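Local coordinates for alpha-1,3-glucanase (Bacillus circulans, PDB 5ZRU), which probably hydrolyses alpha-1,3-glucan as a GH 87-type glucanase, this chain being its catalytic unit, with calcium and zinc ions bound, at residues A[77-89]-A[127-141]. Residues are numbered along the deposited sequence; the frame is centred on the assembly and turned at random.
With PE5 (3,6,9,12,15,18,21,24-octaoxahexacosan-1-ol), chain C.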
ATOM      1  N   VAL A  77       5.196  13.372  13.218  1.00  8.24           N
ATOM      2  CA  VAL A  77       6.331  12.568  12.781  1.00  8.98           C
ATOM      3  C   VAL A  77       5.867  11.140  12.527  1.00 10.89           C
ATOM      4  O   VAL A  77       5.226  10.531  13.387  1.00  9.50           O
ATOM      5  CB  VAL A  77       7.483  12.564  13.804  1.00 11.35           C
ATOM      6  CG1 VAL A  77       8.685  11.806  13.224  1.00  8.19           C
ATOM      7  CG2 VAL A  77       7.880  13.999  14.189  1.00 11.09           C
ATOM      8  N   THR A  78       6.232  10.600  11.369  1.00  9.21           N
ATOM      9  CA  THR A  78       6.061   9.186  11.064  1.00  6.81           C
ATOM     10  C   THR A  78       7.445   8.582  10.891  1.00  8.31           C
ATOM     11  O   THR A  78       8.338   9.220  10.328  1.00  9.47           O
ATOM     12  CB  THR A  78       5.230   8.976   9.792  1.00 10.81           C
ATOM     13  OG1 THR A  78       3.997   9.690   9.912  1.00 11.11           O
ATOM     14  CG2 THR A  78       4.925   7.499   9.588  1.00 10.35           C
ATOM     15  N   MET A  79       7.642   7.377  11.418  1.00 10.08           N
ATOM     16  CA  MET A  79       8.932   6.703  11.320  1.00  6.67           C
ATOM     17  C   MET A  79       8.726   5.323  10.718  1.00 10.65           C
ATOM     18  O   MET A  79       7.877   4.562  11.193  1.00 10.03           O
ATOM     19  CB  MET A  79       9.613   6.579  12.690  1.00  6.64           C
ATOM     20  CG  MET A  79      10.951   5.798  12.625  1.00  9.12           C
ATOM     21  SD  MET A  79      11.816   5.753  14.215  1.00 11.32           S
ATOM     22  CE  MET A  79      10.673   4.766  15.178  1.00  8.63           C
ATOM     23  N   ARG A  80       9.497   5.001   9.681  1.00  8.03           N
ATOM     24  CA  ARG A  80       9.552   3.643   9.154  1.00  7.34           C
ATOM     25  C   ARG A  80      10.770   2.955   9.755  1.00  9.57           C
ATOM     26  O   ARG A  80      11.896   3.461   9.641  1.00  9.27           O
ATOM     27  CB  ARG A  80       9.602   3.629   7.627  1.00  6.80           C
ATOM     28  CG  ARG A  80       9.466   2.223   7.033  1.00  8.05           C
ATOM     29  CD  ARG A  80       9.216   2.290   5.540  1.00  6.75           C
ATOM     30  NE  ARG A  80       8.888   0.979   4.984  1.00  8.11           N
ATOM     31  CZ  ARG A  80       9.761   0.178   4.383  1.00  9.25           C
ATOM     32  NH1 ARG A  80      11.034   0.543   4.251  1.00  8.97           N
ATOM     33  NH2 ARG A  80       9.353  -0.992   3.901  1.00  8.90           N
ATOM     34  N   PHE A  81      10.540   1.812  10.402  1.00  8.49           N
ATOM     35  CA  PHE A  81      11.544   1.177  11.248  1.00  8.24           C
ATOM     36  C   PHE A  81      11.460  -0.334  11.083  1.00  9.90           C
ATOM     37  O   PHE A  81      10.484  -0.868  10.543  1.00  8.79           O
ATOM     38  CB  PHE A  81      11.331   1.533  12.733  1.00  7.68           C
ATOM     39  CG  PHE A  81      10.148   0.825  13.337  1.00 10.90           C
ATOM     40  CD1 PHE A  81       8.867   1.308  13.126  1.00  8.40           C
ATOM     41  CD2 PHE A  81      10.309  -0.358  14.044  1.00 11.32           C
ATOM     42  CE1 PHE A  81       7.757   0.640  13.637  1.00  9.84           C
ATOM     43  CE2 PHE A  81       9.218  -1.039  14.550  1.00 12.06           C
ATOM     44  CZ  PHE A  81       7.928  -0.535  14.351  1.00 11.97           C
ATOM     45  N   THR A  82      12.475  -1.034  11.606  1.00  8.99           N
ATOM     46  CA  THR A  82      12.426  -2.488  11.733  1.00  8.82           C
ATOM     47  C   THR A  82      12.944  -2.883  13.112  1.00  8.89           C
ATOM     48  O   THR A  82      13.776  -2.187  13.703  1.00 10.02           O
ATOM     49  CB  THR A  82      13.257  -3.202  10.635  1.00  8.69           C
ATOM     50  OG1 THR A  82      13.224  -4.622  10.850  1.00 10.58           O
ATOM     51  CG2 THR A  82      14.716  -2.743  10.677  1.00 10.39           C
ATOM     52  N   MET A  83      12.430  -3.995  13.628  1.00 11.63           N
ATOM     53  CA  MET A  83      12.929  -4.601  14.856  1.00  9.37           C
ATOM     54  C   MET A  83      12.665  -6.101  14.769  1.00 12.52           C
ATOM     55  O   MET A  83      11.851  -6.541  13.958  1.00 10.19           O
ATOM     56  CB  MET A  83      12.265  -3.991  16.104  1.00 10.89           C
ATOM     57  CG  MET A  83      10.787  -4.336  16.258  1.00  9.44           C
ATOM     58  SD  MET A  83      10.029  -3.446  17.632  1.00 11.47           S
ATOM     59  CE  MET A  83      10.570  -4.366  19.068  1.00 12.40           C
ATOM     60  N   PRO A  84      13.368  -6.907  15.571  1.00 11.15           N
ATOM     61  CA  PRO A  84      13.266  -8.363  15.395  1.00 11.38           C
ATOM     62  C   PRO A  84      11.898  -8.901  15.784  1.00 11.83           C
ATOM     63  O   PRO A  84      11.199  -8.354  16.642  1.00 11.45           O
ATOM     64  CB  PRO A  84      14.348  -8.918  16.338  1.00 13.10           C
ATOM     65  CG  PRO A  84      15.195  -7.725  16.738  1.00 15.37           C
ATOM     66  CD  PRO A  84      14.283  -6.544  16.663  1.00 10.42           C
ATOM     67  N   ASP A  85      11.541 -10.011  15.148  1.00 11.20           N
ATOM     68  CA  ASP A  85      10.427 -10.853  15.556  1.00 14.12           C
ATOM     69  C   ASP A  85      10.841 -11.725  16.747  1.00 12.10           C
ATOM     70  O   ASP A  85      12.030 -11.883  17.059  1.00 13.22           O
ATOM     71  CB  ASP A  85       9.990 -11.721  14.365  1.00 10.69           C
ATOM     72  CG  ASP A  85       8.582 -12.303  14.506  1.00 12.45           C
ATOM     73  OD1 ASP A  85       7.870 -11.987  15.473  1.00 10.99           O
ATOM     74  OD2 ASP A  85       8.195 -13.094  13.621  1.00 11.62           O
ATOM     75  N   SER A  86       9.845 -12.282  17.424  1.00 10.27           N
ATOM     76  CA  SER A  86      10.120 -13.289  18.441  1.00 15.62           C
ATOM     77  C   SER A  86      10.246 -14.659  17.792  1.00 15.86           C
ATOM     78  O   SER A  86       9.870 -14.863  16.636  1.00 15.76           O
ATOM     79  CB  SER A  86       9.014 -13.316  19.495  1.00 14.07           C
ATOM     80  OG  SER A  86       7.784 -13.708  18.902  1.00 14.17           O
ATOM     81  N   ALA A  87      10.771 -15.621  18.560  1.00 19.39           N
ATOM     82  CA  ALA A  87      10.921 -16.970  18.028  1.00 23.12           C
ATOM     83  C   ALA A  87       9.573 -17.604  17.720  1.00 14.92           C
ATOM     84  O   ALA A  87       9.461 -18.388  16.772  1.00 22.29           O
ATOM     85  CB  ALA A  87      11.713 -17.842  19.008  1.00 22.12           C
ATOM     86  N   ASN A  88       8.540 -17.293  18.500  1.00 16.33           N
ATOM     87  CA  ASN A  88       7.223 -17.861  18.242  1.00 16.72           C
ATOM     88  C   ASN A  88       6.392 -17.021  17.277  1.00 18.49           C
ATOM     89  O   ASN A  88       5.200 -17.297  17.100  1.00 17.36           O
ATOM     90  CB  ASN A  88       6.458 -18.082  19.552  1.00 20.68           C
ATOM     91  CG  ASN A  88       6.101 -16.794  20.271  1.00 20.08           C
ATOM     92  OD1 ASN A  88       6.302 -15.694  19.762  1.00 19.14           O
ATOM     93  ND2 ASN A  88       5.555 -16.936  21.474  1.00 24.03           N
ATOM     94  N   GLY A  89       6.982 -16.001  16.661  1.00 13.20           N
ATOM     95  CA  GLY A  89       6.242 -15.229  15.681  1.00 15.21           C
ATOM     96  C   GLY A  89       5.172 -14.314  16.236  1.00 16.43           C
ATOM     97  O   GLY A  89       4.422 -13.718  15.451  1.00 13.02           O
ATOM     98  N   THR A 127       5.076 -17.611  11.667  1.00 13.88           N
ATOM     99  CA  THR A 127       6.202 -17.779  12.574  1.00 13.48           C
ATOM    100  C   THR A 127       7.475 -18.021  11.778  1.00 12.53           C
ATOM    101  O   THR A 127       7.422 -18.496  10.638  1.00 12.56           O
ATOM    102  CB  THR A 127       5.995 -18.952  13.552  1.00 15.57           C
ATOM    103  OG1 THR A 127       6.305 -20.187  12.891  1.00 15.70           O
ATOM    104  CG2 THR A 127       4.564 -18.988  14.086  1.00 15.43           C
ATOM    105  N   PRO A 128       8.642 -17.714  12.364  1.00 12.45           N
ATOM    106  CA  PRO A 128       9.904 -17.853  11.616  1.00 14.78           C
ATOM    107  C   PRO A 128      10.187 -19.267  11.142  1.00 16.48           C
ATOM    108  O   PRO A 128      10.942 -19.442  10.177  1.00 20.23           O
ATOM    109  CB  PRO A 128      10.968 -17.383  12.624  1.00 15.86           C
ATOM    110  CG  PRO A 128      10.250 -16.551  13.584  1.00 15.24           C
ATOM    111  CD  PRO A 128       8.857 -17.088  13.681  1.00 14.12           C
ATOM    112  N   ALA A 129       9.608 -20.282  11.780  1.00 16.13           N
ATOM    113  CA  ALA A 129       9.789 -21.643  11.292  1.00 20.58           C
ATOM    114  C   ALA A 129       9.151 -21.865   9.928  1.00 23.31           C
ATOM    115  O   ALA A 129       9.428 -22.891   9.293  1.00 17.47           O
ATOM    116  CB  ALA A 129       9.220 -22.638  12.304  1.00 24.98           C
ATOM    117  N   GLY A 130       8.325 -20.931   9.453  1.00 16.35           N
ATOM    118  CA  GLY A 130       7.574 -21.114   8.232  1.00 14.60           C
ATOM    119  C   GLY A 130       8.213 -20.651   6.937  1.00 17.24           C
ATOM    120  O   GLY A 130       7.578 -20.789   5.884  1.00 19.53           O
ATOM    121  N   GLY A 131       9.423 -20.098   6.955  1.00 16.25           N
ATOM    122  CA  GLY A 131      10.074 -19.724   5.713  1.00 12.71           C
ATOM    123  C   GLY A 131      10.913 -18.461   5.864  1.00 14.13           C
ATOM    124  O   GLY A 131      11.260 -18.053   6.971  1.00 13.98           O
ATOM    125  N   ARG A 132      11.248 -17.858   4.705  1.00  9.10           N
ATOM    126  CA  ARG A 132      12.079 -16.654   4.690  1.00 13.58           C
ATOM    127  C   ARG A 132      11.235 -15.403   4.953  1.00  9.49           C
ATOM    128  O   ARG A 132      10.061 -15.344   4.580  1.00 11.40           O
ATOM    129  CB  ARG A 132      12.808 -16.515   3.355  1.00 14.54           C
ATOM    130  CG  ARG A 132      11.909 -16.278   2.140  1.00 14.08           C
ATOM    131  CD  ARG A 132      12.761 -16.230   0.883  1.00 12.42           C
ATOM    132  NE  ARG A 132      11.983 -16.080  -0.340  1.00 16.57           N
ATOM    133  CZ  ARG A 132      11.662 -14.906  -0.877  1.00 13.28           C
ATOM    134  NH1 ARG A 132      12.046 -13.779  -0.286  1.00 12.02           N
ATOM    135  NH2 ARG A 132      10.970 -14.859  -2.010  1.00 12.97           N
ATOM    136  N   PRO A 133      11.814 -14.388   5.595  1.00 10.36           N
ATOM    137  CA  PRO A 133      11.013 -13.241   6.044  1.00  9.03           C
ATOM    138  C   PRO A 133      10.820 -12.172   4.978  1.00 10.92           C
ATOM    139  O   PRO A 133      11.727 -11.863   4.198  1.00  9.53           O
ATOM    140  CB  PRO A 133      11.837 -12.686   7.214  1.00 11.27           C
ATOM    141  CG  PRO A 133      13.256 -12.965   6.798  1.00 11.05           C
ATOM    142  CD  PRO A 133      13.182 -14.345   6.143  1.00 13.92           C
ATOM    143  N   LEU A 134       9.605 -11.614   4.961  1.00  9.58           N
ATOM    144  CA  LEU A 134       9.278 -10.335   4.340  1.00  8.51           C
ATOM    145  C   LEU A 134       8.430  -9.551   5.337  1.00  9.48           C
ATOM    146  O   LEU A 134       8.186 -10.013   6.459  1.00  9.92           O
ATOM    147  CB  LEU A 134       8.556 -10.524   2.996  1.00  9.31           C
ATOM    148  CG  LEU A 134       9.374 -11.189   1.879  1.00  9.01           C
ATOM    149  CD1 LEU A 134       8.485 -11.433   0.644  1.00  8.21           C
ATOM    150  CD2 LEU A 134      10.568 -10.337   1.503  1.00  9.90           C
ATOM    151  N   PHE A 135       7.982  -8.351   4.942  1.00  9.89           N
ATOM    152  CA  PHE A 135       7.292  -7.444   5.873  1.00  6.74           C
ATOM    153  C   PHE A 135       8.190  -7.145   7.078  1.00  8.30           C
ATOM    154  O   PHE A 135       7.744  -7.145   8.224  1.00  9.27           O
ATOM    155  CB  PHE A 135       5.943  -8.042   6.320  1.00 10.63           C
ATOM    156  CG  PHE A 135       4.953  -7.040   6.921  1.00 11.44           C
ATOM    157  CD1 PHE A 135       5.265  -5.694   7.071  1.00  8.83           C
ATOM    158  CD2 PHE A 135       3.701  -7.478   7.336  1.00  8.57           C
ATOM    159  CE1 PHE A 135       4.333  -4.799   7.632  1.00 10.02           C
ATOM    160  CE2 PHE A 135       2.766  -6.597   7.886  1.00  9.27           C
ATOM    161  CZ  PHE A 135       3.087  -5.254   8.041  1.00  8.83           C
ATOM    162  N   ARG A 136       9.479  -6.901   6.825  1.00  7.56           N
ATOM    163  CA  ARG A 136      10.389  -6.651   7.938  1.00  8.63           C
ATOM    164  C   ARG A 136      10.301  -5.226   8.473  1.00  9.23           C
ATOM    165  O   ARG A 136      10.767  -4.972   9.590  1.00  8.50           O
ATOM    166  CB  ARG A 136      11.824  -6.994   7.520  1.00  9.61           C
ATOM    167  CG  ARG A 136      12.049  -8.513   7.436  1.00 10.08           C
ATOM    168  CD  ARG A 136      13.375  -8.873   6.762  1.00 10.27           C
ATOM    169  NE  ARG A 136      13.249  -8.748   5.313  1.00  9.73           N
ATOM    170  CZ  ARG A 136      14.000  -9.403   4.432  1.00  9.34           C
ATOM    171  NH1 ARG A 136      14.957 -10.232   4.846  1.00 11.12           N
ATOM    172  NH2 ARG A 136      13.777  -9.240   3.140  1.00  9.40           N
ATOM    173  N   PHE A 137       9.711  -4.294   7.719  1.00  9.19           N
ATOM    174  CA  PHE A 137       9.576  -2.918   8.170  1.00 10.32           C
ATOM    175  C   PHE A 137       8.122  -2.601   8.516  1.00 11.01           C
ATOM    176  O   PHE A 137       7.184  -3.255   8.049  1.00  7.49           O
ATOM    177  CB  PHE A 137      10.112  -1.934   7.115  1.00  8.40           C
ATOM    178  CG  PHE A 137      11.621  -1.861   7.065  1.00  9.02           C
ATOM    179  CD1 PHE A 137      12.355  -2.802   6.347  1.00  8.54           C
ATOM    180  CD2 PHE A 137      12.301  -0.860   7.749  1.00  9.03           C
ATOM    181  CE1 PHE A 137      13.752  -2.745   6.308  1.00 10.05           C
ATOM    182  CE2 PHE A 137      13.703  -0.791   7.725  1.00 10.63           C
ATOM    183  CZ  PHE A 137      14.430  -1.728   7.002  1.00 11.60           C
ATOM    184  N   ASP A 138       7.955  -1.591   9.366  1.00  9.41           N
ATOM    185  CA  ASP A 138       6.646  -1.138   9.821  1.00  9.50           C
ATOM    186  C   ASP A 138       6.755   0.356  10.094  1.00  9.81           C
ATOM    187  O   ASP A 138       7.832   0.943   9.971  1.00  8.53           O
ATOM    188  CB  ASP A 138       6.197  -1.914  11.073  1.00  8.87           C
ATOM    189  CG  ASP A 138       4.676  -1.894  11.273  1.00 10.91           C
ATOM    190  OD1 ASP A 138       3.955  -1.266  10.472  1.00  9.16           O
ATOM    191  OD2 ASP A 138       4.197  -2.513  12.245  1.00 10.25           O
ATOM    192  N   GLU A 139       5.644   0.976  10.492  1.00  9.85           N
ATOM    193  CA  GLU A 139       5.650   2.403  10.791  1.00  9.51           C
ATOM    194  C   GLU A 139       4.968   2.668  12.122  1.00  9.90           C
ATOM    195  O   GLU A 139       4.142   1.874  12.587  1.00  7.67           O
ATOM    196  CB  GLU A 139       4.958   3.218   9.681  1.00 10.45           C
ATOM    197  CG  GLU A 139       5.721   3.173   8.371  1.00  8.58           C
ATOM    198  CD  GLU A 139       5.109   4.048   7.300  1.00 11.71           C
ATOM    199  OE1 GLU A 139       4.120   4.754   7.572  1.00 12.51           O
ATOM    200  OE2 GLU A 139       5.615   4.005   6.175  1.00 12.92           O
ATOM    201  N   VAL A 140       5.363   3.779  12.747  1.00  8.06           N
ATOM    202  CA  VAL A 140       4.635   4.375  13.860  1.00 11.17           C
ATOM    203  C   VAL A 140       4.597   5.871  13.595  1.00 11.52           C
ATOM    204  O   VAL A 140       5.371   6.394  12.790  1.00 10.70           O
ATOM    205  CB  VAL A 140       5.263   4.098  15.250  1.00 13.28           C
ATOM    206  CG1 VAL A 140       5.115   2.625  15.628  1.00 15.73           C
ATOM    207  CG2 VAL A 140       6.734   4.514  15.277  1.00  9.31           C
ATOM    208  N   HIS A 141       3.672   6.561  14.258  1.00  9.97           N
ATOM    209  CA  HIS A 141       3.659   8.017  14.178  1.00 10.41           C
ATOM    210  C   HIS A 141       3.330   8.591  15.546  1.00 13.04           C
ATOM    211  O   HIS A 141       2.740   7.923  16.397  1.00 11.77           O
ATOM    212  CB  HIS A 141       2.688   8.535  13.094  1.00 10.65           C
ATOM    213  CG  HIS A 141       1.239   8.231  13.348  1.00 11.96           C
ATOM    214  ND1 HIS A 141       0.669   7.008  13.057  1.00 12.18           N
ATOM    215  CD2 HIS A 141       0.233   9.011  13.817  1.00 10.76           C
ATOM    216  CE1 HIS A 141      -0.619   7.041  13.357  1.00 11.98           C
ATOM    217  NE2 HIS A 141      -0.907   8.244  13.825  1.00 11.24           N
TER
HETATM  218  C48 PE5 C 601      -4.013  -3.240  20.668  1.00 21.35           C
HETATM  219  C50 PE5 C 601      -3.052  -3.773  19.600  1.00 21.41           C
HETATM  220  O1  PE5 C 601      -1.875  -4.243  20.202  1.00 28.07           O
HETATM  221  C1  PE5 C 601      -0.951  -4.821  19.321  1.00 25.78           C
HETATM  222  C2  PE5 C 601       0.370  -5.117  20.037  1.00 22.90           C
HETATM  223  O2  PE5 C 601       0.966  -3.918  20.444  1.00 21.48           O
HETATM  224  C3  PE5 C 601       2.110  -4.045  21.240  1.00 23.37           C
HETATM  225  C4  PE5 C 601       2.605  -2.655  21.659  1.00 22.27           C
HETATM  226  O3  PE5 C 601       2.845  -1.870  20.521  1.00 27.46           O
HETATM  227  C5  PE5 C 601       3.387  -0.596  20.743  1.00 20.78           C
HETATM  228  C6  PE5 C 601       2.613   0.466  19.948  1.00 31.37           C
HETATM  229  O4  PE5 C 601       3.127   0.636  18.651  1.00 30.13           O
HETATM  230  C7  PE5 C 601       2.178   0.812  17.631  1.00 27.79           C
HETATM  231  C8  PE5 C 601       1.213   1.946  17.985  1.00 30.45           C
HETATM  232  O5  PE5 C 601       0.092   1.873  17.162  1.00 33.05           O
HETATM  233  C9  PE5 C 601      -0.982   2.685  17.555  1.00 30.07           C
HETATM  234  C10 PE5 C 601      -1.058   3.880  16.615  1.00 27.79           C
HETATM  235  O6  PE5 C 601      -1.041   5.058  17.365  1.00 27.56           O
HETATM  236  C11 PE5 C 601      -0.645   6.196  16.657  1.00 27.21           C
HETATM  237  C12 PE5 C 601      -0.380   7.346  17.618  1.00 25.99           C
HETATM  238  O7  PE5 C 601      -1.285   8.356  17.298  1.00 24.43           O
HETATM  239  C13 PE5 C 601      -0.771   9.655  17.356  1.00 21.91           C
HETATM  240  C14 PE5 C 601      -1.928  10.615  17.617  1.00 23.80           C
HETATM  241  O8  PE5 C 601      -2.837   9.982  18.472  1.00 25.64           O
HETATM  242  C15 PE5 C 601      -4.007  10.701  18.766  1.00 24.84           C
HETATM  243  C16 PE5 C 601      -4.054  11.003  20.271  1.00 22.55           C
HETATM  244  O52 PE5 C 601      -5.008  10.202  20.912  1.00 32.17           O
HETATM  245  O   HOH W   1       6.121   1.269   5.713  1.00 13.88           O
HETATM  246  O   HOH W   2       9.583  -4.903  12.155  1.00 11.49           O
HETATM  247  O   HOH W   3       9.198 -20.356  14.851  1.00 24.03           O
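Arg80 lies across Phe137 and can be followed outward atom by atom. Arg80 CB rests 4.0 Å from Glu139 CG, Arg80 CG comes 3.6 Å from Asp138 O, and Arg80 CD is 4.0 Å from Glu139 OE2. NE donates to a water that in turn donates to Glu139 OE2, bridging two groups whose charged atoms do not touch. With CG anti to the backbone N (chi1 -172°) and the chain extended to NE, the guanidinium is carried over Phe137: Phe137 CB sits 3.4 Å above the guanidinium plane, over its centre, against CZ and NH2, while Arg80 NH1 lies over the ring face, 3.7 Å from Phe137 CG. The two planes are only 14° apart. Strands 76-82 and 132-144 run antiparallel here, with Met79–Val140 and Phe81–Asp138 as hydrogen-bonded pairs; Met79 N reaches Val140 O at 2.8 Å. On the other face of this sheet, Met79 CE and Phe81 CE1 approach different methyls of Val140, and all three side chains pack on Leu110 of a second antiparallel sheet, a beta-sandwich consistent with the galactose-binding-like clan of the D1 family. NH1 also forms a salt bridge with Asp169, a calcium ligand, while Glu139 has salt bridges to Arg347 and Arg371. A leucine in place of Arg80 would probably leave Asp169 without this charged partner and uncover one face of Phe137. On the opposite face of that ring, Thr82 CB makes a CH-pi contact, 3.9 Å from the Phe137 centroid, and Thr82 OG1 donates to Arg136 O from above its carbonyl plane.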